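Local structure of putative mannose-6-phosphate isomerase YvyI (Bacillus subtilis, 1QWR) at residues 134-148 with 214-227. The protein probably catalyses the zinc-dependent interconversion of D-mannose 6-phosphate and D-fructose 6-phosphate. Numbering follows the deposited sequence.
Sequences YGHTARSKTELVTMI and FAKAVNAATVPHVD
The H225 ring lies flat on G135, whose CA sits over the ring centre, 3.5 Å from the centroid, in a CH-pi contact. At the ring's edge, H225 NE2 donates in plane to D227 OD1 (2.7 Å, N-H...O 166°), fixing its rotation, and the same OD1 meets the edge of the Y134 ring. H136 is sandwiched between H225 CB on one face and L144 CD1 on the other, with T222 O at its edge, 3.1 Å from CE1. One water ties the carbonyls of H136 and A138 to H225 N. Farther along, K141, bent at chi2 (-145°), runs past V223 and V218 to the end of helix 214-220. There its NZ donates to V218 O (2.7 Å) and A221 O (2.9 Å), both in the carbonyl plane. Cutting K141 back to an alanine would probably cost both carbonyls their shared donor and uncover V223. Beyond it V145 CG2 packs on V218, and I148 CG2 presses obliquely on F214 CZ (3.3 Å). A lysine ammonium gripping carbonyls at a helix C-terminal end thus joins two roughly antiparallel helices (143°) at the fold's edge; only Y134, beside zinc ligand H176, and A220, near H101, approach the metal site of the cupin-clan catalytic domain.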
loop_
_atom_site.group_PDB
_atom_site.type_symbol
_atom_site.label_atom_id
_atom_site.label_comp_id
_atom_site.label_asym_id
_atom_site.label_seq_id
_atom_site.Cartn_x
_atom_site.Cartn_y
_atom_site.Cartn_z
ATOM N N TYR A 134 0.810 -7.218 15.120
ATOM C CA TYR A 134 2.147 -7.089 14.544
ATOM C C TYR A 134 3.164 -7.878 15.369
ATOM O O TYR A 134 3.552 -7.443 16.462
ATOM C CB TYR A 134 2.560 -5.609 14.535
ATOM C CG TYR A 134 3.849 -5.298 13.802
ATOM C CD1 TYR A 134 3.830 -4.781 12.504
ATOM C CD2 TYR A 134 5.089 -5.475 14.418
ATOM C CE1 TYR A 134 5.012 -4.448 11.846
ATOM C CE2 TYR A 134 6.280 -5.141 13.771
ATOM C CZ TYR A 134 6.233 -4.626 12.486
ATOM O OH TYR A 134 7.394 -4.279 11.853
ATOM N N GLY A 135 3.605 -9.013 14.833
ATOM C CA GLY A 135 4.580 -9.831 15.529
ATOM C C GLY A 135 3.932 -10.874 16.418
ATOM O O GLY A 135 2.702 -10.931 16.526
ATOM N N HIS A 136 4.764 -11.683 17.075
ATOM C CA HIS A 136 4.267 -12.750 17.937
ATOM C C HIS A 136 5.282 -13.090 19.023
ATOM O O HIS A 136 6.399 -12.582 19.026
ATOM C CB HIS A 136 3.990 -13.996 17.109
ATOM C CG HIS A 136 5.227 -14.591 16.517
ATOM N ND1 HIS A 136 5.741 -14.190 15.302
ATOM C CD2 HIS A 136 6.102 -15.492 17.021
ATOM C CE1 HIS A 136 6.885 -14.817 15.086
ATOM N NE2 HIS A 136 7.126 -15.610 16.115
ATOM N N THR A 137 4.899 -13.983 19.928
ATOM C CA THR A 137 5.777 -14.343 21.041
ATOM C C THR A 137 6.494 -15.687 20.931
ATOM O O THR A 137 7.298 -16.029 21.808
ATOM C CB THR A 137 4.983 -14.383 22.359
ATOM O OG1 THR A 137 3.913 -15.324 22.224
ATOM C CG2 THR A 137 4.418 -13.010 22.686
ATOM N N ALA A 138 6.204 -16.450 19.883
ATOM C CA ALA A 138 6.827 -17.766 19.720
ATOM C C ALA A 138 8.334 -17.674 19.578
ATOM O O ALA A 138 8.855 -16.839 18.845
ATOM C CB ALA A 138 6.225 -18.484 18.535
ATOM N N ARG A 139 9.036 -18.554 20.286
ATOM C CA ARG A 139 10.492 -18.562 20.286
ATOM C C ARG A 139 11.090 -19.558 19.304
ATOM O O ARG A 139 12.294 -19.521 19.018
ATOM C CB ARG A 139 10.989 -18.854 21.707
ATOM C CG ARG A 139 10.534 -17.817 22.739
ATOM C CD ARG A 139 10.894 -18.246 24.164
ATOM N NE ARG A 139 10.097 -19.386 24.613
ATOM C CZ ARG A 139 10.325 -20.072 25.731
ATOM N NH1 ARG A 139 11.337 -19.741 26.522
ATOM N NH2 ARG A 139 9.536 -21.085 26.065
ATOM N N SER A 140 10.248 -20.453 18.794
ATOM C CA SER A 140 10.677 -21.456 17.838
ATOM C C SER A 140 9.518 -21.783 16.912
ATOM O O SER A 140 8.349 -21.538 17.239
ATOM C CB SER A 140 11.136 -22.733 18.557
ATOM O OG SER A 140 10.026 -23.415 19.101
ATOM N N LYS A 141 9.821 -22.341 15.746
ATOM C CA LYS A 141 8.751 -22.674 14.830
ATOM C C LYS A 141 7.846 -23.787 15.362
ATOM O O LYS A 141 6.664 -23.819 15.033
ATOM C CB LYS A 141 9.312 -23.003 13.446
ATOM C CG LYS A 141 9.934 -21.748 12.810
ATOM C CD LYS A 141 9.747 -21.677 11.302
ATOM C CE LYS A 141 10.303 -20.354 10.757
ATOM N NZ LYS A 141 10.089 -20.236 9.288
ATOM N N THR A 142 8.373 -24.676 16.207
ATOM C CA THR A 142 7.519 -25.729 16.768
ATOM C C THR A 142 6.502 -25.072 17.716
ATOM O O THR A 142 5.333 -25.455 17.753
ATOM C CB THR A 142 8.333 -26.788 17.559
ATOM O OG1 THR A 142 9.273 -27.420 16.687
ATOM C CG2 THR A 142 7.409 -27.869 18.106
ATOM N N GLU A 143 6.963 -24.075 18.466
ATOM C CA GLU A 143 6.129 -23.332 19.412
ATOM C C GLU A 143 5.050 -22.541 18.649
ATOM O O GLU A 143 3.891 -22.502 19.052
ATOM C CB GLU A 143 7.022 -22.387 20.215
ATOM C CG GLU A 143 6.375 -21.639 21.377
ATOM C CD GLU A 143 7.427 -20.969 22.261
ATOM O OE1 GLU A 143 8.265 -21.691 22.848
ATOM O OE2 GLU A 143 7.438 -19.730 22.376
ATOM N N LEU A 144 5.442 -21.909 17.549
ATOM C CA LEU A 144 4.496 -21.153 16.744
ATOM C C LEU A 144 3.390 -22.107 16.287
ATOM O O LEU A 144 2.188 -21.813 16.422
ATOM C CB LEU A 144 5.217 -20.548 15.533
ATOM C CG LEU A 144 4.343 -19.771 14.537
ATOM C CD1 LEU A 144 3.845 -18.508 15.223
ATOM C CD2 LEU A 144 5.146 -19.426 13.261
ATOM N N VAL A 145 3.793 -23.263 15.766
ATOM C CA VAL A 145 2.841 -24.263 15.295
ATOM C C VAL A 145 1.897 -24.687 16.418
ATOM O O VAL A 145 0.678 -24.732 16.230
ATOM C CB VAL A 145 3.569 -25.504 14.752
ATOM C CG1 VAL A 145 2.602 -26.681 14.621
ATOM C CG2 VAL A 145 4.172 -25.175 13.395
ATOM N N THR A 146 2.468 -24.988 17.581
ATOM C CA THR A 146 1.688 -25.405 18.743
ATOM C C THR A 146 0.657 -24.347 19.153
ATOM O O THR A 146 -0.516 -24.656 19.355
ATOM C CB THR A 146 2.609 -25.680 19.950
ATOM O OG1 THR A 146 3.554 -26.700 19.604
ATOM C CG2 THR A 146 1.796 -26.128 21.157
HETATM N N MSE A 147 1.099 -23.100 19.274
HETATM C CA MSE A 147 0.210 -22.019 19.669
HETATM C C MSE A 147 -0.854 -21.668 18.649
HETATM O O MSE A 147 -1.908 -21.142 19.011
HETATM C CB MSE A 147 1.020 -20.785 20.010
HETATM C CG MSE A 147 1.876 -21.006 21.209
HETATM SE SE MSE A 147 2.733 -19.406 21.739
HETATM C CE MSE A 147 1.307 -18.619 22.777
ATOM N N ILE A 148 -0.594 -21.950 17.378
ATOM C CA ILE A 148 -1.584 -21.669 16.350
ATOM C C ILE A 148 -2.620 -22.785 16.394
ATOM O O ILE A 148 -3.814 -22.533 16.241
ATOM C CB ILE A 148 -0.964 -21.611 14.928
ATOM C CG1 ILE A 148 -0.096 -20.356 14.785
ATOM C CG2 ILE A 148 -2.066 -21.615 13.872
ATOM C CD1 ILE A 148 0.579 -20.230 13.431
ATOM N N PHE A 214 -1.423 -22.755 6.260
ATOM C CA PHE A 214 -0.679 -22.994 7.491
ATOM C C PHE A 214 0.816 -23.317 7.308
ATOM O O PHE A 214 1.668 -22.641 7.876
ATOM C CB PHE A 214 -1.371 -24.118 8.286
ATOM C CG PHE A 214 -1.035 -24.129 9.758
ATOM C CD1 PHE A 214 -0.175 -23.182 10.307
ATOM C CD2 PHE A 214 -1.581 -25.098 10.598
ATOM C CE1 PHE A 214 0.143 -23.197 11.670
ATOM C CE2 PHE A 214 -1.271 -25.124 11.966
ATOM C CZ PHE A 214 -0.408 -24.172 12.499
ATOM N N ALA A 215 1.123 -24.343 6.526
ATOM C CA ALA A 215 2.506 -24.761 6.296
ATOM C C ALA A 215 3.345 -23.641 5.711
ATOM O O ALA A 215 4.416 -23.310 6.225
ATOM C CB ALA A 215 2.540 -25.977 5.357
ATOM N N LYS A 216 2.851 -23.051 4.631
ATOM C CA LYS A 216 3.587 -21.975 3.990
ATOM C C LYS A 216 3.796 -20.792 4.918
ATOM O O LYS A 216 4.860 -20.180 4.904
ATOM C CB LYS A 216 2.881 -21.534 2.706
ATOM C CG LYS A 216 3.072 -22.511 1.545
ATOM C CD LYS A 216 2.456 -21.989 0.261
ATOM C CE LYS A 216 2.835 -22.852 -0.923
ATOM N NZ LYS A 216 2.282 -22.305 -2.188
ATOM N N ALA A 217 2.788 -20.462 5.722
ATOM C CA ALA A 217 2.910 -19.341 6.644
ATOM C C ALA A 217 4.015 -19.622 7.651
ATOM O O ALA A 217 4.848 -18.765 7.955
ATOM C CB ALA A 217 1.582 -19.113 7.388
ATOM N N VAL A 218 4.017 -20.831 8.188
ATOM C CA VAL A 218 5.041 -21.172 9.176
ATOM C C VAL A 218 6.425 -21.159 8.529
ATOM O O VAL A 218 7.395 -20.669 9.116
ATOM C CB VAL A 218 4.733 -22.542 9.811
ATOM C CG1 VAL A 218 5.835 -22.912 10.793
ATOM C CG2 VAL A 218 3.387 -22.458 10.557
ATOM N N ASN A 219 6.515 -21.666 7.307
ATOM C CA ASN A 219 7.794 -21.669 6.592
ATOM C C ASN A 219 8.281 -20.244 6.303
ATOM O O ASN A 219 9.471 -19.953 6.397
ATOM C CB ASN A 219 7.659 -22.421 5.275
ATOM C CG ASN A 219 7.893 -23.912 5.427
ATOM O OD1 ASN A 219 9.033 -24.356 5.601
ATOM N ND2 ASN A 219 6.824 -24.688 5.368
ATOM N N ALA A 220 7.364 -19.353 5.949
ATOM C CA ALA A 220 7.762 -17.984 5.616
ATOM C C ALA A 220 7.958 -17.062 6.796
ATOM O O ALA A 220 8.629 -16.021 6.689
ATOM C CB ALA A 220 6.737 -17.365 4.665
ATOM N N ALA A 221 7.377 -17.438 7.925
ATOM C CA ALA A 221 7.419 -16.610 9.114
ATOM C C ALA A 221 8.763 -16.538 9.805
ATOM O O ALA A 221 9.459 -17.535 9.956
ATOM C CB ALA A 221 6.342 -17.082 10.114
ATOM N N THR A 222 9.109 -15.332 10.231
ATOM C CA THR A 222 10.338 -15.086 10.950
ATOM C C THR A 222 10.100 -15.450 12.413
ATOM O O THR A 222 9.195 -14.916 13.044
ATOM C CB THR A 222 10.694 -13.627 10.895
ATOM O OG1 THR A 222 10.847 -13.256 9.528
ATOM C CG2 THR A 222 11.979 -13.346 11.671
ATOM N N VAL A 223 10.921 -16.343 12.946
ATOM C CA VAL A 223 10.789 -16.756 14.336
ATOM C C VAL A 223 12.183 -16.814 14.966
ATOM O O VAL A 223 13.072 -17.452 14.417
ATOM C CB VAL A 223 10.168 -18.161 14.428
ATOM C CG1 VAL A 223 10.025 -18.569 15.891
ATOM C CG2 VAL A 223 8.824 -18.187 13.699
ATOM N N PRO A 224 12.394 -16.133 16.108
ATOM C CA PRO A 224 11.410 -15.327 16.831
ATOM C C PRO A 224 11.185 -13.997 16.135
ATOM O O PRO A 224 11.928 -13.627 15.232
ATOM C CB PRO A 224 12.063 -15.125 18.190
ATOM C CG PRO A 224 13.505 -15.023 17.842
ATOM C CD PRO A 224 13.668 -16.177 16.855
ATOM N N HIS A 225 10.157 -13.284 16.566
ATOM C CA HIS A 225 9.876 -11.978 15.997
ATOM C C HIS A 225 10.732 -10.961 16.716
ATOM O O HIS A 225 10.858 -11.004 17.938
ATOM C CB HIS A 225 8.418 -11.568 16.216
ATOM C CG HIS A 225 8.140 -10.153 15.816
ATOM N ND1 HIS A 225 7.941 -9.776 14.503
ATOM C CD2 HIS A 225 8.101 -9.009 16.544
ATOM C CE1 HIS A 225 7.796 -8.463 14.441
ATOM N NE2 HIS A 225 7.890 -7.973 15.665
ATOM N N VAL A 226 11.299 -10.044 15.952
ATOM C CA VAL A 226 12.093 -8.957 16.510
ATOM C C VAL A 226 11.556 -7.693 15.824
ATOM O O VAL A 226 11.480 -7.646 14.596
ATOM C CB VAL A 226 13.600 -9.133 16.195
ATOM C CG1 VAL A 226 14.391 -7.938 16.722
ATOM C CG2 VAL A 226 14.116 -10.427 16.832
ATOM N N ASP A 227 11.150 -6.695 16.609
ATOM C CA ASP A 227 10.639 -5.445 16.042
ATOM C C ASP A 227 11.783 -4.696 15.394
ATOM O O ASP A 227 12.819 -4.476 16.029
ATOM C CB ASP A 227 10.036 -4.537 17.114
ATOM C CG ASP A 227 8.626 -4.918 17.484
ATOM O OD1 ASP A 227 7.918 -5.500 16.637
ATOM O OD2 ASP A 227 8.218 -4.613 18.629
HETATM O O HOH W 1 5.232 -5.808 18.383
HETATM O O HOH W 2 8.829 -14.085 19.022
HETATM O O HOH W 3 6.156 -11.673 13.156
#